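Local coordinates for tailspike protein (Acinetobacter phage vB_ApiP_P1, PDB 6E1R) that probably recognises and degrades the capsular polysaccharide of Acinetobacter baumannii, as a trimeric tailspike hydrolase of the phage, at residues V34-G39 and G48-Y53; A236-G241 and M266-S271; I293-S298 and I318-N323; H433-T438 and E544-G549; Y487-T492 and I500-S505. All blocks are in the same frame, centred on the assembly; numbering follows the deposited sequence.

Contact 1: residues V34-G39 and G48-Y53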
# COMPACT_ATOMS: atom_id res chain seq x y z
N VAL A 34 -2.84 32.59 -47.91
CA VAL A 34 -3.44 31.90 -46.79
C VAL A 34 -4.95 31.86 -47.00
O VAL A 34 -5.55 32.85 -47.45
CB VAL A 34 -3.07 32.58 -45.45
CG1 VAL A 34 -4.27 32.66 -44.51
CG2 VAL A 34 -1.92 31.84 -44.79
N VAL A 35 -5.56 30.71 -46.69
CA VAL A 35 -6.99 30.51 -46.84
C VAL A 35 -7.54 29.95 -45.54
O VAL A 35 -6.81 29.36 -44.73
CB VAL A 35 -7.31 29.56 -48.03
CG1 VAL A 35 -6.90 28.13 -47.69
CG2 VAL A 35 -8.77 29.64 -48.43
N LEU A 36 -8.83 30.15 -45.32
CA LEU A 36 -9.53 29.67 -44.14
C LEU A 36 -10.47 28.54 -44.54
O LEU A 36 -11.37 28.74 -45.37
CB LEU A 36 -10.31 30.80 -43.46
CG LEU A 36 -11.35 30.39 -42.40
CD1 LEU A 36 -10.71 29.61 -41.26
CD2 LEU A 36 -12.07 31.61 -41.87
N MSE A 37 -10.26 27.36 -43.97
CA MSE A 37 -11.16 26.24 -44.20
C MSE A 37 -12.03 26.00 -42.97
O MSE A 37 -11.52 25.83 -41.87
CB MSE A 37 -10.38 24.98 -44.55
CG MSE A 37 -11.26 23.84 -45.04
SE MSE A 37 -10.26 22.28 -45.64
CE MSE A 37 -9.69 21.60 -43.91
N THR A 38 -13.34 26.01 -43.18
CA THR A 38 -14.31 25.79 -42.10
C THR A 38 -14.81 24.36 -42.22
O THR A 38 -15.83 24.09 -42.86
CB THR A 38 -15.44 26.80 -42.17
OG1 THR A 38 -16.15 26.65 -43.41
CG2 THR A 38 -14.90 28.22 -42.07
N GLY A 39 -14.09 23.43 -41.60
CA GLY A 39 -14.48 22.03 -41.63
C GLY A 39 -13.87 21.24 -42.77
O GLY A 39 -13.72 21.75 -43.88
N GLY A 48 -11.44 22.00 -39.51
CA GLY A 48 -11.08 23.22 -40.20
C GLY A 48 -9.78 23.80 -39.68
O GLY A 48 -9.39 23.59 -38.53
N ASP A 49 -9.10 24.54 -40.55
CA ASP A 49 -7.79 25.09 -40.22
C ASP A 49 -7.40 26.07 -41.32
O ASP A 49 -8.02 26.13 -42.38
CB ASP A 49 -6.74 23.99 -40.08
CG ASP A 49 -5.56 24.40 -39.24
OD1 ASP A 49 -5.46 25.60 -38.90
OD2 ASP A 49 -4.74 23.53 -38.91
N HIS A 50 -6.36 26.85 -41.04
CA HIS A 50 -5.78 27.74 -42.03
C HIS A 50 -4.75 26.98 -42.86
O HIS A 50 -4.09 26.06 -42.37
CB HIS A 50 -5.12 28.95 -41.36
CG HIS A 50 -6.09 29.89 -40.73
ND1 HIS A 50 -5.70 30.98 -39.97
CD2 HIS A 50 -7.45 29.91 -40.72
CE1 HIS A 50 -6.77 31.62 -39.54
NE2 HIS A 50 -7.84 30.99 -39.98
N PHE A 51 -4.62 27.38 -44.12
CA PHE A 51 -3.69 26.73 -45.04
C PHE A 51 -2.89 27.78 -45.78
O PHE A 51 -3.44 28.78 -46.25
CB PHE A 51 -4.43 25.83 -46.04
CG PHE A 51 -4.95 24.55 -45.44
CD1 PHE A 51 -6.15 24.53 -44.75
CD2 PHE A 51 -4.23 23.37 -45.55
CE1 PHE A 51 -6.63 23.36 -44.19
CE2 PHE A 51 -4.70 22.20 -44.99
CZ PHE A 51 -5.91 22.19 -44.31
N LYS A 52 -1.59 27.54 -45.89
CA LYS A 52 -0.68 28.39 -46.65
C LYS A 52 -0.21 27.61 -47.87
O LYS A 52 0.08 26.41 -47.78
CB LYS A 52 0.51 28.83 -45.81
CG LYS A 52 1.46 29.78 -46.51
CD LYS A 52 2.60 30.21 -45.59
CE LYS A 52 2.09 31.09 -44.46
NZ LYS A 52 3.20 31.49 -43.54
N TYR A 53 -0.14 28.28 -49.01
CA TYR A 53 0.22 27.61 -50.25
C TYR A 53 1.73 27.51 -50.40
O TYR A 53 2.47 28.42 -50.02
CB TYR A 53 -0.37 28.35 -51.45
CG TYR A 53 -0.26 27.57 -52.75
CD1 TYR A 53 0.75 27.84 -53.66
CD2 TYR A 53 -1.17 26.56 -53.05
CE1 TYR A 53 0.85 27.14 -54.84
CE2 TYR A 53 -1.07 25.85 -54.23
CZ TYR A 53 -0.06 26.14 -55.12
OH TYR A 53 0.04 25.44 -56.30
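F51 and M37 meet on the closely packed face of this antiparallel pair. M37 is selenomethionine here. Its CG stands anti to the backbone N (chi1 -170°), and a bend at chi3 (73°) brings the terminal methyl obliquely to the CE1-CZ side of the F51 ring. M37 CE lies 3.5 Å from F51 CE1. The selenium of M37 sits 5.0 Å from the centroid of the F51 ring, in an oblique Met-aromatic contact. On the same face V35 points one branch at the root of F51, with V35 CG1 3.8 Å from F51 CB. Between these side chains V35 and F51 form a hydrogen-bonded pair. V35 N reaches F51 O at 2.9 Å, and F51 N returns the bond to V35 O at 3.0 Å.

The other face carries V34, L36, H50 and K52. L36 CD1 comes in the plane of the H50 ring at its edge, 3.3 Å from H50 CD2. The packing is looser at the K52 end. V34 CG2 lies along the K52 chain, 4.0 Å from K52 CB, and K52 is partly exposed. Its chain leads off to T38 OG1 of the second subunit, which receives a hydrogen bond from K52 NZ. G48, at the turn end, is also partly exposed.

The two strands form a hairpin inside a small N-terminal mixed sheet. Strand 16-18 flanks 34-37 and strand 70-72 flanks 49-53, where D49 forms a salt bridge with K72. Helix 21-25 lies over the V35 and F51 face through L24, and W70 packs there too.

Contact 2: residues A236-G241 and M266-S271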
# COMPACT_ATOMS: atom_id res chain seq x y z
N ALA A 236 -13.91 -8.13 -18.52
CA ALA A 236 -13.16 -6.88 -18.46
C ALA A 236 -11.82 -7.02 -19.17
O ALA A 236 -11.51 -6.25 -20.10
CB ALA A 236 -12.97 -6.45 -17.01
N ILE A 237 -11.01 -7.98 -18.76
CA ILE A 237 -9.64 -8.12 -19.26
C ILE A 237 -9.34 -9.59 -19.50
O ILE A 237 -9.67 -10.46 -18.68
CB ILE A 237 -8.62 -7.50 -18.28
CG1 ILE A 237 -8.84 -5.99 -18.16
CG2 ILE A 237 -7.20 -7.80 -18.71
CD1 ILE A 237 -7.98 -5.33 -17.13
N ARG A 238 -8.70 -9.87 -20.64
CA ARG A 238 -8.17 -11.20 -20.96
C ARG A 238 -6.80 -10.98 -21.60
O ARG A 238 -6.71 -10.59 -22.77
CB ARG A 238 -9.05 -11.98 -21.92
CG ARG A 238 -8.53 -13.41 -22.10
CD ARG A 238 -9.04 -14.07 -23.37
NE ARG A 238 -10.40 -14.59 -23.32
CZ ARG A 238 -11.02 -15.08 -24.39
NH1 ARG A 238 -10.41 -15.09 -25.57
NH2 ARG A 238 -12.26 -15.55 -24.29
N SER A 239 -5.74 -11.23 -20.84
CA SER A 239 -4.38 -11.08 -21.34
C SER A 239 -3.79 -12.48 -21.48
O SER A 239 -3.42 -13.11 -20.49
CB SER A 239 -3.55 -10.20 -20.41
OG SER A 239 -4.16 -8.94 -20.22
N LEU A 240 -3.69 -12.95 -22.72
CA LEU A 240 -3.13 -14.26 -23.01
C LEU A 240 -1.77 -14.08 -23.67
O LEU A 240 -1.66 -13.38 -24.69
CB LEU A 240 -4.06 -15.08 -23.90
CG LEU A 240 -5.48 -15.28 -23.37
CD1 LEU A 240 -6.24 -16.28 -24.23
CD2 LEU A 240 -5.47 -15.70 -21.91
N GLY A 241 -0.75 -14.70 -23.11
CA GLY A 241 0.59 -14.57 -23.64
C GLY A 241 1.26 -15.90 -23.94
O GLY A 241 0.58 -16.92 -24.13
N MSE A 266 -13.96 -12.03 -14.65
CA MSE A 266 -13.90 -10.62 -15.03
C MSE A 266 -12.52 -10.28 -15.56
O MSE A 266 -12.39 -9.62 -16.60
CB MSE A 266 -14.25 -9.73 -13.83
CG MSE A 266 -14.53 -8.28 -14.19
SE MSE A 266 -16.00 -8.08 -15.45
CE MSE A 266 -16.55 -6.27 -14.97
N ILE A 267 -11.49 -10.73 -14.85
CA ILE A 267 -10.10 -10.49 -15.22
C ILE A 267 -9.41 -11.84 -15.36
O ILE A 267 -9.60 -12.73 -14.52
CB ILE A 267 -9.38 -9.61 -14.19
CG1 ILE A 267 -10.15 -8.30 -13.97
CG2 ILE A 267 -7.95 -9.32 -14.63
CD1 ILE A 267 -9.58 -7.43 -12.88
N GLU A 268 -8.62 -12.00 -16.42
CA GLU A 268 -7.96 -13.27 -16.70
C GLU A 268 -6.62 -13.02 -17.37
O GLU A 268 -6.52 -12.19 -18.28
CB GLU A 268 -8.84 -14.15 -17.60
CG GLU A 268 -8.19 -15.47 -17.99
CD GLU A 268 -9.09 -16.33 -18.86
OE1 GLU A 268 -10.04 -15.79 -19.45
OE2 GLU A 268 -8.84 -17.55 -18.95
N TRP A 269 -5.60 -13.74 -16.92
CA TRP A 269 -4.31 -13.74 -17.58
C TRP A 269 -3.61 -15.06 -17.28
O TRP A 269 -3.87 -15.70 -16.26
CB TRP A 269 -3.43 -12.55 -17.16
CG TRP A 269 -2.80 -12.67 -15.81
CD1 TRP A 269 -1.58 -13.20 -15.52
CD2 TRP A 269 -3.34 -12.21 -14.56
NE1 TRP A 269 -1.33 -13.12 -14.17
CE2 TRP A 269 -2.40 -12.51 -13.56
CE3 TRP A 269 -4.53 -11.57 -14.20
CZ2 TRP A 269 -2.61 -12.20 -12.22
CZ3 TRP A 269 -4.74 -11.26 -12.86
CH2 TRP A 269 -3.78 -11.58 -11.89
N ASP A 270 -2.72 -15.47 -18.19
CA ASP A 270 -2.07 -16.77 -18.09
C ASP A 270 -0.55 -16.58 -18.20
O ASP A 270 -0.01 -15.49 -17.96
CB ASP A 270 -2.61 -17.72 -19.17
CG ASP A 270 -2.41 -17.19 -20.58
OD1 ASP A 270 -1.82 -16.09 -20.74
OD2 ASP A 270 -2.83 -17.87 -21.54
N SER A 271 0.14 -17.65 -18.56
CA SER A 271 1.59 -17.66 -18.79
C SER A 271 2.38 -17.27 -17.55
O SER A 271 3.53 -16.82 -17.66
CB SER A 271 1.97 -16.76 -19.97
OG SER A 271 1.28 -17.15 -21.14
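M266 O is approached by two backbone N-H groups of the neighbouring segment. I237 N binds M266 O at 3.0 Å, nearly straight and in the carbonyl plane. A236 N adds a weak bond to M266 O at 2.9 Å. A236 CB rests beside the same residue, 3.7 Å from M266 CG. Further along, E268 N binds I237 O and S239 N binds E268 O, the latter at 2.8 Å.

The strands run almost parallel, 4° apart, in register from I237 with I267 to S239 with W269. They belong to successive rungs of what is evidently a parallel beta-helix, the fold expected of a phage tailspike. I237, S239, I267 and W269 face its interior, where W276 packs against I237, S239 and I267 and stacks on the W269 ring. R238 and E268 point the other way and lie side by side. Their guanidinium and carboxylate planes are 84° apart, and R238 NE stays 4.1 Å from E268 OE1, too far for a salt bridge. E268 OE1 pairs with K235 instead.

Past the last bridge, the D270 side chain joins the backbone pairing. A chi1 of 59° tucks CG in over the backbone and turns the carboxylate toward segment 236-241. D270 OD1 accepts G241 N at 2.9 Å on its syn lone pair. L240 crosses D270 at about a right angle, with L240 CD2 3.4 Å from D270 OD2.

Contact 3: residues I293-S298 and I318-N323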
# COMPACT_ATOMS: atom_id res chain seq x y z
N ILE A 293 -11.49 -13.26 -10.59
CA ILE A 293 -10.15 -13.25 -11.15
C ILE A 293 -9.69 -14.70 -11.28
O ILE A 293 -9.45 -15.37 -10.27
CB ILE A 293 -9.17 -12.45 -10.28
CG1 ILE A 293 -9.65 -11.01 -10.11
CG2 ILE A 293 -7.77 -12.48 -10.89
CD1 ILE A 293 -8.80 -10.19 -9.17
N LYS A 294 -9.59 -15.18 -12.51
CA LYS A 294 -9.05 -16.51 -12.81
C LYS A 294 -7.73 -16.32 -13.54
O LYS A 294 -7.72 -15.80 -14.67
CB LYS A 294 -10.02 -17.33 -13.65
CG LYS A 294 -9.44 -18.69 -14.05
CD LYS A 294 -10.21 -19.33 -15.18
CE LYS A 294 -11.60 -19.74 -14.74
NZ LYS A 294 -12.31 -20.50 -15.81
N CYS A 295 -6.63 -16.73 -12.92
CA CYS A 295 -5.32 -16.43 -13.47
C CYS A 295 -4.37 -17.60 -13.25
O CYS A 295 -4.36 -18.22 -12.19
CB CYS A 295 -4.73 -15.16 -12.84
SG CYS A 295 -4.45 -15.28 -11.06
N THR A 296 -3.57 -17.88 -14.28
CA THR A 296 -2.39 -18.73 -14.17
C THR A 296 -1.22 -17.77 -13.99
O THR A 296 -0.64 -17.27 -14.96
CB THR A 296 -2.21 -19.61 -15.40
OG1 THR A 296 -3.37 -20.44 -15.56
CG2 THR A 296 -0.98 -20.49 -15.27
N ALA A 297 -0.90 -17.47 -12.73
CA ALA A 297 0.01 -16.38 -12.41
C ALA A 297 1.11 -16.84 -11.47
O ALA A 297 1.03 -17.90 -10.84
CB ALA A 297 -0.75 -15.21 -11.76
N SER A 298 2.16 -16.03 -11.40
CA SER A 298 3.19 -16.11 -10.38
C SER A 298 3.36 -14.72 -9.78
O SER A 298 2.74 -13.75 -10.25
CB SER A 298 4.51 -16.65 -10.94
OG SER A 298 5.02 -15.81 -11.96
N ILE A 318 -11.05 -14.96 -6.25
CA ILE A 318 -9.85 -15.18 -7.05
C ILE A 318 -9.54 -16.67 -7.06
O ILE A 318 -9.67 -17.35 -6.04
CB ILE A 318 -8.65 -14.36 -6.51
CG1 ILE A 318 -7.43 -14.54 -7.40
CG2 ILE A 318 -8.34 -14.72 -5.06
CD1 ILE A 318 -6.33 -13.52 -7.16
N LYS A 319 -9.16 -17.18 -8.23
CA LYS A 319 -8.86 -18.60 -8.42
C LYS A 319 -7.56 -18.71 -9.20
O LYS A 319 -7.50 -18.35 -10.38
CB LYS A 319 -10.00 -19.31 -9.15
CG LYS A 319 -9.74 -20.78 -9.41
CD LYS A 319 -10.92 -21.44 -10.10
CE LYS A 319 -10.67 -22.92 -10.34
NZ LYS A 319 -11.86 -23.60 -10.91
N THR A 320 -6.52 -19.22 -8.54
CA THR A 320 -5.21 -19.38 -9.17
C THR A 320 -5.10 -20.75 -9.83
O THR A 320 -5.65 -21.74 -9.34
CB THR A 320 -4.09 -19.20 -8.15
OG1 THR A 320 -4.36 -20.01 -6.99
CG2 THR A 320 -3.97 -17.74 -7.73
N LEU A 321 -4.38 -20.79 -10.95
CA LEU A 321 -4.20 -22.00 -11.74
C LEU A 321 -2.73 -22.16 -12.08
O LEU A 321 -1.90 -21.28 -11.82
CB LEU A 321 -5.04 -21.96 -13.02
CG LEU A 321 -6.56 -22.04 -12.87
CD1 LEU A 321 -7.24 -21.67 -14.17
CD2 LEU A 321 -6.96 -23.44 -12.44
N GLY A 322 -2.40 -23.30 -12.68
CA GLY A 322 -1.07 -23.57 -13.16
C GLY A 322 -0.40 -24.71 -12.40
O GLY A 322 -1.03 -25.46 -11.65
N ASN A 323 0.91 -24.82 -12.61
CA ASN A 323 1.74 -25.83 -11.97
C ASN A 323 2.74 -25.13 -11.08
O ASN A 323 3.53 -24.30 -11.56
CB ASN A 323 2.44 -26.70 -13.02
CG ASN A 323 3.32 -27.77 -12.40
OD1 ASN A 323 3.19 -28.10 -11.22
ND2 ASN A 323 4.22 -28.33 -13.20
O HOH W 1 -1.50 -19.09 -10.20
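I318 and I293 pack at a slant to each other on neighbouring rungs, both facing the interior. I318 can be followed outward from its backbone. CB stands near the I293 carbonyl. I318 CG1 is anti to the backbone N (chi1 -177°) and lies beside the carbonyl of the preceding rung, 3.6 Å from I293 O. The same I318 CG1 is 4.0 Å from I293 CB. The tip, I318 CD1, reaches the branch methyl, 4.1 Å from I293 CG2. Thus the stem leans on a carbonyl and the end meets hydrocarbon. F334 and I301, from other strands of the chain, also touch I318.

The backbone below is a parallel ladder. K319 N binds I293 O nearly along the C=O axis, C295 N binds K319 O, and L321 N binds C295 O.

On the outward side L321 lies across the chain of K294, with L321 CD1 3.7 Å from K294 CG. Beyond this contact K294 NZ bends away to salt bridges with E290 and D264. L321 CB meets T296 OG1 at 3.4 Å, where the two side chains cross at about a right angle. T296 CG2 lies against the CA of G322, at 3.7 Å.

At this end the strands separate, and a water takes over the backbone pairing. It accepts from A297 N at 3.1 Å and donates to L321 O at 2.8 Å.

The in-register parallel ladder, with I293 and I318 inward and K294 and K319 outward, fits successive rungs of a parallel beta-helix, the fold expected of a tailspike.

Contact 4: residues H433-T438 and E544-G549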
# COMPACT_ATOMS: atom_id res chain seq x y z
N HIS A 433 3.41 -28.77 23.97
CA HIS A 433 4.70 -28.10 23.96
C HIS A 433 5.80 -29.15 24.05
O HIS A 433 5.82 -29.94 25.01
CB HIS A 433 4.80 -27.11 25.13
CG HIS A 433 6.15 -26.48 25.27
ND1 HIS A 433 6.61 -25.98 26.47
CD2 HIS A 433 7.13 -26.25 24.37
CE1 HIS A 433 7.82 -25.47 26.31
NE2 HIS A 433 8.16 -25.63 25.04
N ASN A 434 6.70 -29.16 23.07
CA ASN A 434 7.74 -30.19 22.96
C ASN A 434 7.12 -31.58 23.01
O ASN A 434 7.55 -32.46 23.75
CB ASN A 434 8.81 -30.01 24.05
CG ASN A 434 9.50 -28.66 23.98
OD1 ASN A 434 9.52 -28.02 22.93
ND2 ASN A 434 10.07 -28.23 25.10
N TYR A 435 6.09 -31.76 22.20
CA TYR A 435 5.18 -32.89 22.27
C TYR A 435 5.43 -33.85 21.12
O TYR A 435 5.72 -33.42 19.99
CB TYR A 435 3.73 -32.38 22.25
CG TYR A 435 2.66 -33.34 21.77
CD1 TYR A 435 2.36 -33.45 20.42
CD2 TYR A 435 1.93 -34.11 22.67
CE1 TYR A 435 1.37 -34.31 19.97
CE2 TYR A 435 0.94 -34.97 22.23
CZ TYR A 435 0.67 -35.07 20.88
OH TYR A 435 -0.32 -35.92 20.44
N LYS A 436 5.34 -35.14 21.40
CA LYS A 436 5.48 -36.16 20.37
C LYS A 436 4.47 -37.28 20.61
O LYS A 436 4.23 -37.68 21.76
CB LYS A 436 6.90 -36.75 20.33
CG LYS A 436 7.16 -37.56 19.07
CD LYS A 436 8.06 -38.75 19.34
CE LYS A 436 8.24 -39.59 18.08
NZ LYS A 436 6.94 -40.09 17.56
N LYS A 437 3.89 -37.77 19.53
CA LYS A 437 2.90 -38.85 19.55
C LYS A 437 3.46 -40.06 18.82
O LYS A 437 3.97 -39.93 17.70
CB LYS A 437 1.60 -38.40 18.89
CG LYS A 437 0.50 -39.45 18.83
CD LYS A 437 -0.27 -39.57 20.13
CE LYS A 437 -1.61 -40.24 19.91
NZ LYS A 437 -2.47 -39.47 18.98
N THR A 438 3.37 -41.22 19.46
CA THR A 438 3.74 -42.48 18.83
C THR A 438 2.58 -43.45 19.03
O THR A 438 2.18 -43.71 20.17
CB THR A 438 5.03 -43.05 19.42
OG1 THR A 438 6.03 -42.02 19.47
CG2 THR A 438 5.54 -44.19 18.56
N GLU A 544 2.27 -40.37 24.53
CA GLU A 544 2.43 -38.95 24.26
C GLU A 544 3.50 -38.41 25.20
O GLU A 544 3.33 -38.48 26.42
CB GLU A 544 1.12 -38.19 24.44
CG GLU A 544 0.08 -38.49 23.38
CD GLU A 544 -1.25 -37.81 23.63
OE1 GLU A 544 -1.86 -38.06 24.70
OE2 GLU A 544 -1.69 -37.02 22.77
N VAL A 545 4.59 -37.90 24.64
CA VAL A 545 5.75 -37.48 25.41
C VAL A 545 5.83 -35.96 25.39
O VAL A 545 5.65 -35.33 24.35
CB VAL A 545 7.05 -38.11 24.86
CG1 VAL A 545 8.23 -37.74 25.73
CG2 VAL A 545 6.90 -39.62 24.75
N PHE A 546 6.09 -35.38 26.56
CA PHE A 546 6.27 -33.94 26.73
C PHE A 546 7.63 -33.73 27.38
O PHE A 546 7.84 -34.12 28.53
CB PHE A 546 5.16 -33.33 27.59
CG PHE A 546 3.77 -33.62 27.09
CD1 PHE A 546 3.15 -34.82 27.38
CD2 PHE A 546 3.08 -32.68 26.34
CE1 PHE A 546 1.87 -35.09 26.92
CE2 PHE A 546 1.80 -32.94 25.89
CZ PHE A 546 1.19 -34.15 26.18
N THR A 547 8.56 -33.11 26.65
CA THR A 547 9.93 -32.98 27.10
C THR A 547 10.20 -31.58 27.65
O THR A 547 9.52 -30.61 27.29
CB THR A 547 10.92 -33.28 25.97
OG1 THR A 547 11.00 -32.15 25.09
CG2 THR A 547 10.47 -34.50 25.18
N THR A 548 11.18 -31.50 28.54
CA THR A 548 11.61 -30.25 29.14
C THR A 548 13.12 -30.30 29.33
O THR A 548 13.66 -31.34 29.73
CB THR A 548 10.92 -30.00 30.49
OG1 THR A 548 9.50 -30.06 30.32
CG2 THR A 548 11.29 -28.63 31.05
N GLY A 549 13.79 -29.20 29.04
CA GLY A 549 15.23 -29.14 29.22
C GLY A 549 16.01 -29.44 27.96
O GLY A 549 15.53 -29.20 26.85
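Y435 and F546 lie side by side on one face of an antiparallel pair and point the same way. Their ring centroids are 5.4 Å apart and the planes meet at 52°. The pair is therefore oblique, neither a stack nor an edge-to-face contact. The nearest atoms are Y435 CD2 and F546 CE2, 3.4 Å apart.

E544 comes to the rim of the Y435 ring, its carboxylate plane turned 74° from the ring plane. Y435 OH donates to E544 OE2 at 2.9 Å, on the anti lone pair of that oxygen. K437 crosses E544 obliquely, with K437 CD 3.4 Å from E544 CG. K437 NZ remains 4.6 Å from E544 OE2, beyond a salt bridge.

At the other end N434 and T547 cross at about a right angle. N434 has left-handed backbone angles, and its CB points at the partner strand. N434 ND2 donates to T547 O at 3.3 Å. The acceptor lies in the amide plane of N434, but the donor stands above the carbonyl plane of T547. N434 OD1 is taken by S430 N of the second subunit.

The strands are outer and inner neighbours of the C-terminal antiparallel sheet. E544 is buried, and its two oxygens serve different partners: OE2 takes the tyrosine hydroxyl, and OE1 a weak bond from N550 of the third subunit. With the K437 ammonium nearby, the carboxylate is probably kept in its charged form.

Contact 5: residues Y487-T492 and I500-S505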
# COMPACT_ATOMS: atom_id res chain seq x y z
N TYR A 487 3.80 -40.97 33.45
CA TYR A 487 5.12 -41.27 33.98
C TYR A 487 5.98 -40.02 33.91
O TYR A 487 5.95 -39.29 32.92
CB TYR A 487 5.79 -42.41 33.20
CG TYR A 487 4.96 -43.68 33.11
CD1 TYR A 487 3.98 -43.82 32.13
CD2 TYR A 487 5.16 -44.73 34.00
CE1 TYR A 487 3.22 -44.97 32.05
CE2 TYR A 487 4.41 -45.88 33.91
CZ TYR A 487 3.44 -46.00 32.94
OH TYR A 487 2.69 -47.15 32.85
N GLU A 488 6.75 -39.78 34.97
CA GLU A 488 7.66 -38.65 35.04
C GLU A 488 9.08 -39.18 35.06
O GLU A 488 9.46 -39.90 36.00
CB GLU A 488 7.37 -37.81 36.29
CG GLU A 488 8.16 -36.51 36.39
CD GLU A 488 7.50 -35.37 35.65
OE1 GLU A 488 6.74 -35.62 34.69
OE2 GLU A 488 7.72 -34.20 36.03
N LEU A 489 9.86 -38.85 34.04
CA LEU A 489 11.18 -39.45 33.84
C LEU A 489 12.24 -38.37 33.73
O LEU A 489 12.05 -37.38 33.01
CB LEU A 489 11.19 -40.33 32.58
CG LEU A 489 10.10 -41.39 32.47
CD1 LEU A 489 10.15 -42.07 31.11
CD2 LEU A 489 10.22 -42.41 33.59
N LEU A 490 13.35 -38.56 34.43
CA LEU A 490 14.56 -37.77 34.25
C LEU A 490 15.55 -38.58 33.43
O LEU A 490 15.87 -39.72 33.78
CB LEU A 490 15.18 -37.40 35.60
CG LEU A 490 14.61 -36.19 36.34
CD1 LEU A 490 15.44 -35.89 37.58
CD2 LEU A 490 14.56 -34.97 35.42
N VAL A 491 16.04 -37.99 32.35
CA VAL A 491 16.94 -38.68 31.44
C VAL A 491 18.17 -37.82 31.18
O VAL A 491 18.11 -36.59 31.17
CB VAL A 491 16.25 -39.06 30.11
CG1 VAL A 491 15.12 -40.04 30.36
CG2 VAL A 491 15.74 -37.81 29.40
N THR A 492 19.30 -38.50 30.96
CA THR A 492 20.54 -37.88 30.52
C THR A 492 21.47 -39.00 30.07
O THR A 492 21.26 -40.17 30.41
CB THR A 492 21.20 -37.05 31.63
OG1 THR A 492 22.36 -36.39 31.11
CG2 THR A 492 21.60 -37.94 32.80
N ILE A 500 18.34 -42.98 33.28
CA ILE A 500 16.92 -42.68 33.36
C ILE A 500 16.44 -42.99 34.77
O ILE A 500 16.82 -44.00 35.37
CB ILE A 500 16.11 -43.46 32.30
CG1 ILE A 500 14.63 -43.11 32.38
CG2 ILE A 500 16.34 -44.96 32.43
CD1 ILE A 500 13.80 -43.69 31.26
N SER A 501 15.60 -42.10 35.31
CA SER A 501 15.10 -42.23 36.67
C SER A 501 13.62 -41.86 36.68
O SER A 501 13.27 -40.72 36.33
CB SER A 501 15.88 -41.35 37.64
OG SER A 501 15.35 -41.43 38.96
N GLN A 502 12.77 -42.79 37.08
CA GLN A 502 11.33 -42.54 37.13
C GLN A 502 11.01 -41.74 38.38
O GLN A 502 11.03 -42.27 39.50
CB GLN A 502 10.54 -43.85 37.10
CG GLN A 502 9.04 -43.64 37.12
CD GLN A 502 8.26 -44.90 36.78
OE1 GLN A 502 8.55 -45.57 35.79
NE2 GLN A 502 7.26 -45.22 37.59
N ILE A 503 10.73 -40.44 38.20
CA ILE A 503 10.42 -39.58 39.33
C ILE A 503 9.11 -39.99 39.98
O ILE A 503 8.96 -39.94 41.21
CB ILE A 503 10.41 -38.11 38.88
CG1 ILE A 503 11.83 -37.58 38.67
CG2 ILE A 503 9.67 -37.25 39.88
CD1 ILE A 503 11.89 -36.07 38.58
N GLY A 504 8.13 -40.41 39.18
CA GLY A 504 6.85 -40.80 39.72
C GLY A 504 5.96 -41.36 38.64
O GLY A 504 6.33 -41.43 37.47
N SER A 505 4.76 -41.77 39.06
CA SER A 505 3.79 -42.35 38.14
C SER A 505 2.40 -42.24 38.76
O SER A 505 2.26 -42.02 39.96
CB SER A 505 4.13 -43.81 37.81
OG SER A 505 4.00 -44.63 38.96
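I503 and G504 both face E488, a classic beta bulge in the hairpin of strands 484-494 and 497-507. The extra residue shifts the register by one between E488 and L489. E488 O receives I503 N at 2.6 Å, and G504 N only weakly. E488 N in turn binds G504 O. Beyond the bulge L490 and S501 form a regular hydrogen-bonded pair.

The bulge pushes I503 toward the other strand. Its side chain fits into the notch between E488 and L490. The base of I503 leans on the E488 stem, with I503 CB 3.7 Å from E488 CG, and the two side chains point the same way. The far end lands on the leucine branch point, I503 CD1 3.5 Å from L490 CG. I503 also packs on I503 of both the second and third subunits, so the bump created by the bulge lies where the three subunits meet.

The opposite face has a row of interlocked side chains. I500 CG1 is anti to the backbone N (chi1 -179°), which lays it alongside V491, 3.7 Å from V491 CG1. The tip of I500 abuts L489, with I500 CD1 4.0 Å from L489 CD1. The other branch of L489 rests on the Q502 backbone, with L489 CD2 3.7 Å from Q502 CA. Q502 is exposed, and its amide plane is turned 73° from the Y487 ring. W521 closes over this row from strand 519-523.

E488 bends at chi2 away from the bulge, and its OE1 forms a salt bridge with R467 NH1 of the third subunit.

How the contacts relate
The five contacts follow the elongated spike from its N-terminal sheet to its C-terminal domain. Contacts 1 and 5 are farthest apart, about 106 Å between centres. Contacts 2 and 3 sit mid-chain, with centres about 10 Å apart, and join directly: strands 267-270 and 293-297 are neighbours in the same sheet, on adjacent rungs, and W269 O lies 3.0 Å from T296 N, a probable hydrogen bond. A bound sodium ion is about 12 Å from the side chain of W269 and about 14 Å from that of A297. Contact 5 is nested within the loop closed by contact 4, in the same sheet, with centres about 14 Å apart. Contacts 1, 4 and 5 touch both other subunits; contact 3 reaches the second through S298.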